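Local structure of putative Nitroreductase (Anabaena variabilis ATCC 29413, 3EO7) at residues A[381-386]-A[396-401]; A[434-439]-A[499-504]; A[479-484]-A[504-509]. The protein binds flavin mononucleotide and is probably an oxidoreductase of the nitroreductase family. All blocks are in the same frame, centred on the assembly; numbering follows the deposited sequence.

Interaction 1 (A[381-386]-A[396-401]); sequences ETFIAV and CYYYAP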
loop_
_atom_site.group_PDB
_atom_site.type_symbol
_atom_site.label_atom_id
_atom_site.label_comp_id
_atom_site.label_asym_id
_atom_site.label_seq_id
_atom_site.Cartn_x
_atom_site.Cartn_y
_atom_site.Cartn_z
ATOM N N GLU A 381 6.743 -13.007 2.349
ATOM C CA GLU A 381 8.086 -13.232 2.832
ATOM C C GLU A 381 8.964 -12.060 2.391
ATOM O O GLU A 381 8.676 -11.359 1.409
ATOM C CB GLU A 381 8.606 -14.554 2.309
ATOM C CG GLU A 381 7.823 -15.779 2.789
ATOM C CD GLU A 381 7.792 -15.919 4.281
ATOM O OE1 GLU A 381 8.814 -15.620 4.948
ATOM O OE2 GLU A 381 6.743 -16.348 4.813
ATOM N N THR A 382 10.070 -11.876 3.121
ATOM C CA THR A 382 10.967 -10.774 2.875
ATOM C C THR A 382 12.388 -11.297 2.674
ATOM O O THR A 382 12.888 -12.066 3.499
ATOM C CB THR A 382 10.932 -9.759 4.039
ATOM O OG1 THR A 382 9.584 -9.276 4.223
ATOM C CG2 THR A 382 11.963 -8.607 3.781
ATOM N N PHE A 383 12.997 -10.920 1.552
ATOM C CA PHE A 383 14.413 -11.235 1.240
ATOM C C PHE A 383 15.113 -9.932 0.975
ATOM O O PHE A 383 14.521 -9.011 0.393
ATOM C CB PHE A 383 14.560 -12.168 0.034
ATOM C CG PHE A 383 13.960 -13.529 0.274
ATOM C CD1 PHE A 383 12.580 -13.733 0.155
ATOM C CD2 PHE A 383 14.768 -14.593 0.683
ATOM C CE1 PHE A 383 12.020 -14.999 0.412
ATOM C CE2 PHE A 383 14.200 -15.857 0.933
ATOM C CZ PHE A 383 12.821 -16.030 0.802
ATOM N N ILE A 384 16.359 -9.831 1.425
ATOM C CA ILE A 384 17.098 -8.603 1.259
ATOM C C ILE A 384 18.405 -8.837 0.538
ATOM O O ILE A 384 19.237 -9.641 0.980
ATOM C CB ILE A 384 17.390 -7.917 2.634
ATOM C CG1 ILE A 384 16.097 -7.871 3.477
ATOM C CG2 ILE A 384 17.986 -6.540 2.429
ATOM C CD1 ILE A 384 16.198 -7.045 4.780
ATOM N N ALA A 385 18.585 -8.153 -0.582
ATOM C CA ALA A 385 19.877 -8.146 -1.255
ATOM C C ALA A 385 20.669 -6.992 -0.639
ATOM O O ALA A 385 20.266 -5.825 -0.715
ATOM C CB ALA A 385 19.732 -7.963 -2.773
ATOM N N VAL A 386 21.810 -7.314 -0.040
ATOM C CA VAL A 386 22.664 -6.325 0.602
ATOM C C VAL A 386 23.913 -6.124 -0.236
ATOM O O VAL A 386 24.639 -7.087 -0.497
ATOM C CB VAL A 386 23.047 -6.814 2.031
ATOM C CG1 VAL A 386 24.091 -5.934 2.669
ATOM C CG2 VAL A 386 21.751 -6.968 2.919
ATOM N N CYS A 396 22.630 -12.134 -0.215
ATOM C CA CYS A 396 21.195 -12.194 -0.091
ATOM C C CYS A 396 20.865 -12.849 1.224
ATOM O O CYS A 396 21.457 -13.870 1.597
ATOM C CB CYS A 396 20.560 -12.969 -1.223
ATOM S SG CYS A 396 18.727 -12.879 -1.106
ATOM N N TYR A 397 19.893 -12.257 1.917
ATOM C CA TYR A 397 19.464 -12.707 3.233
ATOM C C TYR A 397 17.967 -12.872 3.280
ATOM O O TYR A 397 17.220 -12.049 2.769
ATOM C CB TYR A 397 19.849 -11.668 4.304
ATOM C CG TYR A 397 21.330 -11.445 4.436
ATOM C CD1 TYR A 397 22.001 -10.617 3.546
ATOM C CD2 TYR A 397 22.063 -12.070 5.441
ATOM C CE1 TYR A 397 23.341 -10.414 3.650
ATOM C CE2 TYR A 397 23.442 -11.861 5.568
ATOM C CZ TYR A 397 24.073 -11.036 4.655
ATOM O OH TYR A 397 25.426 -10.824 4.761
ATOM N N TYR A 398 17.518 -13.954 3.880
ATOM C CA TYR A 398 16.112 -14.072 4.245
ATOM C C TYR A 398 15.925 -13.266 5.524
ATOM O O TYR A 398 16.753 -13.332 6.436
ATOM C CB TYR A 398 15.777 -15.522 4.550
ATOM C CG TYR A 398 14.400 -15.748 5.110
ATOM C CD1 TYR A 398 13.264 -15.465 4.366
ATOM C CD2 TYR A 398 14.248 -16.331 6.364
ATOM C CE1 TYR A 398 11.980 -15.717 4.869
ATOM C CE2 TYR A 398 12.977 -16.625 6.865
ATOM C CZ TYR A 398 11.858 -16.322 6.108
ATOM O OH TYR A 398 10.621 -16.634 6.603
ATOM N N TYR A 399 14.867 -12.463 5.604
ATOM C CA TYR A 399 14.581 -11.760 6.827
ATOM C C TYR A 399 13.423 -12.498 7.531
ATOM O O TYR A 399 12.353 -12.707 6.940
ATOM C CB TYR A 399 14.219 -10.298 6.582
ATOM C CG TYR A 399 13.736 -9.583 7.847
ATOM C CD1 TYR A 399 14.551 -9.494 8.983
ATOM C CD2 TYR A 399 12.474 -8.978 7.896
ATOM C CE1 TYR A 399 14.108 -8.838 10.149
ATOM C CE2 TYR A 399 12.037 -8.339 9.034
ATOM C CZ TYR A 399 12.844 -8.274 10.170
ATOM O OH TYR A 399 12.406 -7.620 11.305
ATOM N N ALA A 400 13.703 -12.943 8.756
ATOM C CA ALA A 400 12.786 -13.682 9.628
ATOM C C ALA A 400 12.267 -12.682 10.681
ATOM O O ALA A 400 12.916 -12.426 11.683
ATOM C CB ALA A 400 13.548 -14.853 10.325
ATOM N N PRO A 401 11.108 -12.072 10.429
ATOM C CA PRO A 401 10.675 -11.025 11.374
ATOM C C PRO A 401 10.262 -11.501 12.757
ATOM O O PRO A 401 10.377 -10.742 13.712
ATOM C CB PRO A 401 9.515 -10.362 10.649
ATOM C CG PRO A 401 9.021 -11.383 9.691
ATOM C CD PRO A 401 10.228 -12.172 9.260
HETATM O O HOH W 1 9.924 -13.134 5.780
#

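Interaction 2 (A[434-439]-A[499-504]); sequences VIFHTS and EAVIYI. With FMN (flavin mononucleotide), chain B.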
loop_
_atom_site.group_PDB
_atom_site.type_symbol
_atom_site.label_atom_id
_atom_site.label_comp_id
_atom_site.label_asym_id
_atom_site.label_seq_id
_atom_site.Cartn_x
_atom_site.Cartn_y
_atom_site.Cartn_z
ATOM N N VAL A 434 18.314 -3.821 -1.035
ATOM C CA VAL A 434 17.097 -3.915 -1.839
ATOM C C VAL A 434 16.202 -4.960 -1.187
ATOM O O VAL A 434 16.619 -6.120 -1.014
ATOM C CB VAL A 434 17.401 -4.252 -3.285
ATOM C CG1 VAL A 434 16.052 -4.348 -4.083
ATOM C CG2 VAL A 434 18.340 -3.193 -3.943
ATOM N N ILE A 435 15.012 -4.544 -0.766
ATOM C CA ILE A 435 14.070 -5.440 -0.112
ATOM C C ILE A 435 13.016 -6.003 -1.075
ATOM O O ILE A 435 12.306 -5.254 -1.745
ATOM C CB ILE A 435 13.413 -4.721 1.083
ATOM C CG1 ILE A 435 14.502 -4.291 2.086
ATOM C CG2 ILE A 435 12.367 -5.597 1.793
ATOM C CD1 ILE A 435 13.930 -3.534 3.252
ATOM N N PHE A 436 12.940 -7.330 -1.133
ATOM C CA PHE A 436 12.011 -8.055 -1.984
ATOM C C PHE A 436 10.895 -8.660 -1.145
ATOM O O PHE A 436 11.158 -9.396 -0.208
ATOM C CB PHE A 436 12.721 -9.198 -2.714
ATOM C CG PHE A 436 13.752 -8.733 -3.695
ATOM C CD1 PHE A 436 15.015 -8.349 -3.276
ATOM C CD2 PHE A 436 13.433 -8.611 -5.030
ATOM C CE1 PHE A 436 15.934 -7.846 -4.202
ATOM C CE2 PHE A 436 14.342 -8.121 -5.940
ATOM C CZ PHE A 436 15.584 -7.735 -5.525
ATOM N N HIS A 437 9.652 -8.300 -1.470
ATOM C CA HIS A 437 8.498 -8.914 -0.870
ATOM C C HIS A 437 8.028 -9.983 -1.837
ATOM O O HIS A 437 7.867 -9.735 -3.041
ATOM C CB HIS A 437 7.400 -7.867 -0.624
ATOM C CG HIS A 437 7.742 -6.923 0.470
ATOM N ND1 HIS A 437 7.740 -5.559 0.298
ATOM C CD2 HIS A 437 8.149 -7.148 1.742
ATOM C CE1 HIS A 437 8.090 -4.981 1.435
ATOM N NE2 HIS A 437 8.358 -5.923 2.329
ATOM N N THR A 438 7.803 -11.175 -1.307
ATOM C CA THR A 438 7.420 -12.303 -2.118
ATOM C C THR A 438 6.248 -13.062 -1.512
ATOM O O THR A 438 5.894 -12.875 -0.347
ATOM C CB THR A 438 8.600 -13.296 -2.253
ATOM O OG1 THR A 438 8.748 -14.025 -1.034
ATOM C CG2 THR A 438 9.951 -12.578 -2.632
ATOM N N SER A 439 5.654 -13.916 -2.324
ATOM C CA SER A 439 4.582 -14.783 -1.875
ATOM C C SER A 439 4.460 -16.040 -2.710
ATOM O O SER A 439 4.618 -16.007 -3.924
ATOM C CB SER A 439 3.228 -14.037 -1.936
ATOM O OG SER A 439 2.182 -14.783 -1.337
ATOM N N GLU A 499 8.371 -18.841 -4.345
ATOM C CA GLU A 499 8.118 -17.460 -3.976
ATOM C C GLU A 499 8.122 -16.553 -5.195
ATOM O O GLU A 499 9.158 -16.370 -5.828
ATOM C CB GLU A 499 9.141 -16.972 -2.973
ATOM C CG GLU A 499 9.195 -17.737 -1.672
ATOM C CD GLU A 499 8.008 -17.527 -0.765
ATOM O OE1 GLU A 499 7.376 -16.421 -0.782
ATOM O OE2 GLU A 499 7.721 -18.460 0.019
ATOM N N ALA A 500 6.955 -15.995 -5.515
ATOM C CA ALA A 500 6.835 -15.016 -6.592
ATOM C C ALA A 500 7.154 -13.646 -6.001
ATOM O O ALA A 500 6.590 -13.265 -4.991
ATOM C CB ALA A 500 5.438 -15.000 -7.156
ATOM N N VAL A 501 8.052 -12.903 -6.630
ATOM C CA VAL A 501 8.361 -11.547 -6.198
ATOM C C VAL A 501 7.167 -10.648 -6.530
ATOM O O VAL A 501 6.683 -10.646 -7.683
ATOM C CB VAL A 501 9.642 -10.999 -6.864
ATOM C CG1 VAL A 501 9.823 -9.527 -6.545
ATOM C CG2 VAL A 501 10.881 -11.825 -6.439
ATOM N N ILE A 502 6.691 -9.936 -5.509
ATOM C CA ILE A 502 5.548 -9.013 -5.587
ATOM C C ILE A 502 5.995 -7.552 -5.669
ATOM O O ILE A 502 5.400 -6.757 -6.369
ATOM C CB ILE A 502 4.661 -9.181 -4.292
ATOM C CG1 ILE A 502 4.168 -10.624 -4.172
ATOM C CG2 ILE A 502 3.499 -8.206 -4.257
ATOM C CD1 ILE A 502 3.465 -11.070 -5.406
ATOM N N TYR A 503 7.040 -7.188 -4.927
ATOM C CA TYR A 503 7.448 -5.793 -4.872
ATOM C C TYR A 503 8.901 -5.700 -4.468
ATOM O O TYR A 503 9.422 -6.613 -3.831
ATOM C CB TYR A 503 6.543 -5.057 -3.871
ATOM C CG TYR A 503 6.604 -3.548 -3.822
ATOM C CD1 TYR A 503 6.774 -2.785 -4.978
ATOM C CD2 TYR A 503 6.418 -2.880 -2.617
ATOM C CE1 TYR A 503 6.823 -1.410 -4.940
ATOM C CE2 TYR A 503 6.434 -1.484 -2.553
ATOM C CZ TYR A 503 6.612 -0.755 -3.718
ATOM O OH TYR A 503 6.630 0.582 -3.720
ATOM N N ILE A 504 9.520 -4.586 -4.858
ATOM C CA ILE A 504 10.904 -4.263 -4.565
ATOM C C ILE A 504 10.966 -2.858 -3.972
ATOM O O ILE A 504 10.301 -1.940 -4.445
ATOM C CB ILE A 504 11.764 -4.291 -5.851
ATOM C CG1 ILE A 504 11.738 -5.695 -6.436
ATOM C CG2 ILE A 504 13.171 -3.725 -5.622
ATOM C CD1 ILE A 504 12.477 -5.819 -7.799
HETATM N N1 FMN B . 10.291 5.118 -9.060
HETATM C C2 FMN B . 11.280 4.756 -9.960
HETATM O O2 FMN B . 12.182 5.533 -10.252
HETATM N N3 FMN B . 11.304 3.544 -10.598
HETATM C C4 FMN B . 10.323 2.615 -10.419
HETATM O O4 FMN B . 10.496 1.471 -10.877
HETATM C C4A FMN B . 9.309 2.935 -9.518
HETATM N N5 FMN B . 8.257 2.059 -9.330
HETATM C C5A FMN B . 7.282 2.344 -8.353
HETATM C C6 FMN B . 6.271 1.438 -8.049
HETATM C C7 FMN B . 5.292 1.727 -7.100
HETATM C C7M FMN B . 4.264 0.658 -6.701
HETATM C C8 FMN B . 5.317 2.943 -6.429
HETATM C C8M FMN B . 4.405 3.236 -5.256
HETATM C C9 FMN B . 6.332 3.877 -6.711
HETATM C C9A FMN B . 7.313 3.574 -7.671
HETATM N N10 FMN B . 8.313 4.494 -7.962
HETATM C C10 FMN B . 9.302 4.179 -8.854
HETATM C "C1'" FMN B . 8.254 5.918 -7.448
HETATM C "C2'" FMN B . 7.252 6.784 -8.184
HETATM O "O2'" FMN B . 7.818 7.221 -9.439
HETATM C "C3'" FMN B . 6.868 7.968 -7.299
HETATM O "O3'" FMN B . 6.136 7.509 -6.158
HETATM C "C4'" FMN B . 6.094 9.077 -8.038
HETATM O "O4'" FMN B . 6.904 9.654 -9.100
HETATM C "C5'" FMN B . 5.665 10.155 -7.061
HETATM O "O5'" FMN B . 6.756 10.732 -6.397
HETATM P P FMN B . 6.887 10.717 -4.821
HETATM O O1P FMN B . 7.007 9.262 -4.378
HETATM O O2P FMN B . 8.156 11.512 -4.533
HETATM O O3P FMN B . 5.686 11.371 -4.203
#

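Interaction 3 (A[479-484]-A[504-509]); sequences SGIGGF and ITTLGR. With FMN (flavin mononucleotide), chain B.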
loop_
_atom_site.group_PDB
_atom_site.type_symbol
_atom_site.label_atom_id
_atom_site.label_comp_id
_atom_site.label_asym_id
_atom_site.label_seq_id
_atom_site.Cartn_x
_atom_site.Cartn_y
_atom_site.Cartn_z
ATOM N N SER A 479 13.246 4.141 -2.763
ATOM C CA SER A 479 12.294 4.121 -3.841
ATOM C C SER A 479 11.774 2.723 -4.098
ATOM O O SER A 479 12.546 1.779 -4.204
ATOM C CB SER A 479 12.893 4.664 -5.146
ATOM O OG SER A 479 11.899 4.700 -6.184
ATOM N N GLY A 480 10.464 2.608 -4.268
ATOM C CA GLY A 480 9.882 1.385 -4.732
ATOM C C GLY A 480 10.273 1.201 -6.192
ATOM O O GLY A 480 10.666 2.166 -6.886
ATOM N N ILE A 481 10.163 -0.042 -6.644
ATOM C CA ILE A 481 10.391 -0.465 -8.023
ATOM C C ILE A 481 9.250 -1.430 -8.362
ATOM O O ILE A 481 9.177 -2.525 -7.803
ATOM C CB ILE A 481 11.730 -1.231 -8.170
ATOM C CG1 ILE A 481 12.921 -0.373 -7.724
ATOM C CG2 ILE A 481 11.893 -1.757 -9.603
ATOM C CD1 ILE A 481 13.288 0.739 -8.602
ATOM N N GLY A 482 8.365 -1.033 -9.268
ATOM C CA GLY A 482 7.197 -1.861 -9.582
ATOM C C GLY A 482 7.402 -2.908 -10.649
ATOM O O GLY A 482 6.747 -3.953 -10.639
ATOM N N GLY A 483 8.302 -2.611 -11.567
ATOM C CA GLY A 483 8.608 -3.460 -12.712
ATOM C C GLY A 483 9.987 -4.081 -12.596
ATOM O O GLY A 483 10.976 -3.412 -12.307
ATOM N N PHE A 484 10.058 -5.379 -12.843
ATOM C CA PHE A 484 11.301 -6.128 -12.696
ATOM C C PHE A 484 11.220 -7.421 -13.498
ATOM O O PHE A 484 10.135 -7.800 -13.970
ATOM C CB PHE A 484 11.540 -6.406 -11.184
ATOM C CG PHE A 484 10.315 -6.917 -10.474
ATOM C CD1 PHE A 484 9.985 -8.259 -10.516
ATOM C CD2 PHE A 484 9.451 -6.022 -9.818
ATOM C CE1 PHE A 484 8.810 -8.724 -9.895
ATOM C CE2 PHE A 484 8.286 -6.490 -9.197
ATOM C CZ PHE A 484 7.973 -7.836 -9.247
ATOM N N ILE A 504 9.520 -4.586 -4.858
ATOM C CA ILE A 504 10.904 -4.263 -4.565
ATOM C C ILE A 504 10.966 -2.858 -3.972
ATOM O O ILE A 504 10.301 -1.940 -4.445
ATOM C CB ILE A 504 11.764 -4.291 -5.851
ATOM C CG1 ILE A 504 11.738 -5.695 -6.436
ATOM C CG2 ILE A 504 13.171 -3.725 -5.622
ATOM C CD1 ILE A 504 12.477 -5.819 -7.799
ATOM N N THR A 505 11.762 -2.717 -2.925
ATOM C CA THR A 505 12.027 -1.415 -2.311
ATOM C C THR A 505 13.552 -1.244 -2.187
ATOM O O THR A 505 14.207 -2.031 -1.515
ATOM C CB THR A 505 11.369 -1.241 -0.943
ATOM O OG1 THR A 505 9.955 -1.396 -1.034
ATOM C CG2 THR A 505 11.736 0.162 -0.317
ATOM N N THR A 506 14.080 -0.227 -2.865
ATOM C CA THR A 506 15.497 0.105 -2.855
ATOM C C THR A 506 15.756 1.100 -1.740
ATOM O O THR A 506 14.905 1.919 -1.423
ATOM C CB THR A 506 16.000 0.691 -4.209
ATOM O OG1 THR A 506 15.326 1.934 -4.494
ATOM C CG2 THR A 506 15.790 -0.335 -5.379
ATOM N N LEU A 507 16.942 0.985 -1.155
ATOM C CA LEU A 507 17.389 1.824 -0.086
ATOM C C LEU A 507 18.840 2.238 -0.350
ATOM O O LEU A 507 19.676 1.417 -0.728
ATOM C CB LEU A 507 17.326 1.058 1.234
ATOM C CG LEU A 507 15.958 0.563 1.682
ATOM C CD1 LEU A 507 16.067 -0.523 2.754
ATOM C CD2 LEU A 507 15.149 1.807 2.156
ATOM N N GLY A 508 19.139 3.491 -0.086
ATOM C CA GLY A 508 20.494 4.001 -0.315
ATOM C C GLY A 508 20.700 5.343 0.321
ATOM O O GLY A 508 19.978 5.714 1.243
ATOM N N ARG A 509 21.740 6.051 -0.130
ATOM C CA ARG A 509 21.980 7.425 0.311
ATOM C C ARG A 509 21.721 8.291 -0.927
ATOM O O ARG A 509 22.166 7.982 -2.033
ATOM C CB ARG A 509 23.379 7.659 0.903
ATOM C CG ARG A 509 23.787 6.676 2.018
ATOM C CD ARG A 509 24.853 7.215 2.963
ATOM N NE ARG A 509 24.207 7.890 4.082
ATOM C CZ ARG A 509 23.821 7.285 5.213
ATOM N NH1 ARG A 509 24.057 6.004 5.444
ATOM N NH2 ARG A 509 23.219 7.995 6.150
HETATM N N1 FMN B . 10.291 5.118 -9.060
HETATM C C2 FMN B . 11.280 4.756 -9.960
HETATM O O2 FMN B . 12.182 5.533 -10.252
HETATM N N3 FMN B . 11.304 3.544 -10.598
HETATM C C4 FMN B . 10.323 2.615 -10.419
HETATM O O4 FMN B . 10.496 1.471 -10.877
HETATM C C4A FMN B . 9.309 2.935 -9.518
HETATM N N5 FMN B . 8.257 2.059 -9.330
HETATM C C5A FMN B . 7.282 2.344 -8.353
HETATM C C6 FMN B . 6.271 1.438 -8.049
HETATM C C7 FMN B . 5.292 1.727 -7.100
HETATM C C7M FMN B . 4.264 0.658 -6.701
HETATM C C8 FMN B . 5.317 2.943 -6.429
HETATM C C8M FMN B . 4.405 3.236 -5.256
HETATM C C9 FMN B . 6.332 3.877 -6.711
HETATM C C9A FMN B . 7.313 3.574 -7.671
HETATM N N10 FMN B . 8.313 4.494 -7.962
HETATM C C10 FMN B . 9.302 4.179 -8.854
HETATM C "C1'" FMN B . 8.254 5.918 -7.448
HETATM C "C2'" FMN B . 7.252 6.784 -8.184
HETATM O "O2'" FMN B . 7.818 7.221 -9.439
HETATM C "C3'" FMN B . 6.868 7.968 -7.299
HETATM O "O3'" FMN B . 6.136 7.509 -6.158
HETATM C "C4'" FMN B . 6.094 9.077 -8.038
HETATM O "O4'" FMN B . 6.904 9.654 -9.100
HETATM C "C5'" FMN B . 5.665 10.155 -7.061
HETATM O "O5'" FMN B . 6.756 10.732 -6.397
HETATM P P FMN B . 6.887 10.717 -4.821
HETATM O O1P FMN B . 7.007 9.262 -4.378
HETATM O O2P FMN B . 8.156 11.512 -4.533
HETATM O O3P FMN B . 5.686 11.371 -4.203
#

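Interaction 1 (A[381-386]-A[396-401])
Phe383 and Tyr398 meet on one face of an antiparallel strand pair, where the tyrosine's CD1 rests over the phenylalanine ring toward its rim, 3.6 Å from Phe383 CE2. The two ring planes stand 50° apart, so the contact is an oblique one that joins apolar carbon to apolar carbon. They face each other as a non-hydrogen-bonded pair, and the next such pair, Ala385 with Cys396, extends the same face with two small residues.

Ile384 and Tyr397 turn to the other face as a hydrogen-bonded pair: Ile384 N reaches Tyr397 O at 2.7 Å, nearly straight onto the carbonyl oxygen, and Tyr397 N returns a bond to Ile384 O. Beside them Val386 lays its CG2 obliquely against the Tyr397 ring, 3.7 Å from CD1, and Thr382 CG2 packs alongside Tyr399 CB.

The polar edge is built by Tyr398. With CG anti to the backbone N (chi1 172°), its ring runs along the strand toward Glu381, and the OH donates to Glu381 OE1 at 2.7 Å on the syn side, 32° out of the carboxylate plane. Glu381 can meet it because its chain bends at chi2. The same hydroxyl is hydrogen-bonded to Tyr303 N, and Phe305 meets the Tyr398 ring edge-to-face. A water donates to Glu381 OE1 and to Tyr399 O and accepts from Thr382 N, tying the strand ends together.

This beta hairpin lies inside the mixed sheet, with strand 433-439 bonded to the far side of 381-386 and strand 405-411 beyond 396-400, while Leu354 of helix 347-358 covers Ile384 and Tyr399.

Interaction 2 (A[434-439]-A[499-504])
His437 and Tyr503 run next to each other off the same face, Tyr503 CD2 coming to the imidazole edge near its plane, and form a hydrogen-bonded pair in which His437 N reaches Tyr503 O at 2.9 Å. The carbonyl of His437 accepts twice, from Ile502 N at 2.7 Å in the carbonyl plane and, over a longer reach, from Tyr503 N. His437 NE2 is hydrogen-bonded to Tyr358 OH.

Ile504 sends CG1 and CD1 along the Phe436 ring, CD1 lying 3.5 Å from CE2, a branched aliphatic chain filling the space beside an aromatic one. Its other branch, CG2, is pressed tightly on Val434 CG1 at 3.3 Å.

Ser439 closes the far end through paired backbone bonds with Ala500, and its hydroxyl turns to Leu379 O. Next to it Thr438 OG1, set between the backbone N and the carbonyl carbon (chi1 75°), donates to Glu499 OE1 at 2.8 Å from above the carboxylate plane; the other oxygen of Glu499 is held by Lys302 and Tyr303. A valine in place of Thr438 would probably leave Glu499 OE1 without this donor and the carboxylate less firmly oriented.

Ile502 and Tyr503 both stand opposite His437, a classic beta bulge, placed just where Tyr503 contacts the flavin, its CE1 3.7 Å from FMN C7M.

Interaction 3 (A[479-484]-A[504-509])
Ile481 packs against Ile504 in the tight part of this contact, CB to CB at 3.8 Å, two beta-branched chains crossing obliquely on the same face of the sheet. The Thr506 side chain crosses that of Ile481 at about a right angle, CG2 touching CG1. At the other end Phe484 comes against Ile504 CD1, its CB and CG both 3.6 Å away; with CG between the backbone N and the carbonyl carbon (chi1 47°), the ring is folded toward that methyl.

Polar grip comes from Thr506, whose N and OG1 both donate to Ser479 O, the hydroxyl at 2.8 Å on a lone pair; Tyr340 is its further partner. Ile481 N bonds Ile504 O at 2.9 Å.

Packing is lighter at Gly480, which has no side chain to set against Thr505. Residues 479-481 lie along the flavin, Gly480 O 3.1 Å from FMN C4A, and Gly482 N donates to FMN N5 at 3.1 Å; a side chain on this glycine would probably be crowded by FMN C6. The partly exposed Arg509 carries the strand's end to Glu349 by a salt bridge.

Strand 500-508 is thus flanked in the sheet by 477-481 and 433-439, and Leu427 of helix 426-430 touches Ser479 and Ile481.

Overall arrangement
All three contacts are buried antiparallel pairings in one mixed sheet. Interaction 1 is a local hairpin, whereas interactions 2 and 3 bring together strands farther apart in sequence. Strands 381-390 and 433-439 are neighbours, so interactions 1 and 2 adjoin through Phe383 O to Phe436 N (2.8 Å); interactions 2 and 3 share Ile504 and strand 500-508, and Ile435 N reaches Thr505 O between them. Chemistry changes with place. Interaction 1, away from the flavin, relies on aromatic packing with a carboxylate and water at its edge; interaction 2 adds a bulge and one tyrosine at the cofactor, while interaction 3 meets it largely with backbone, including the Gly482 N-H.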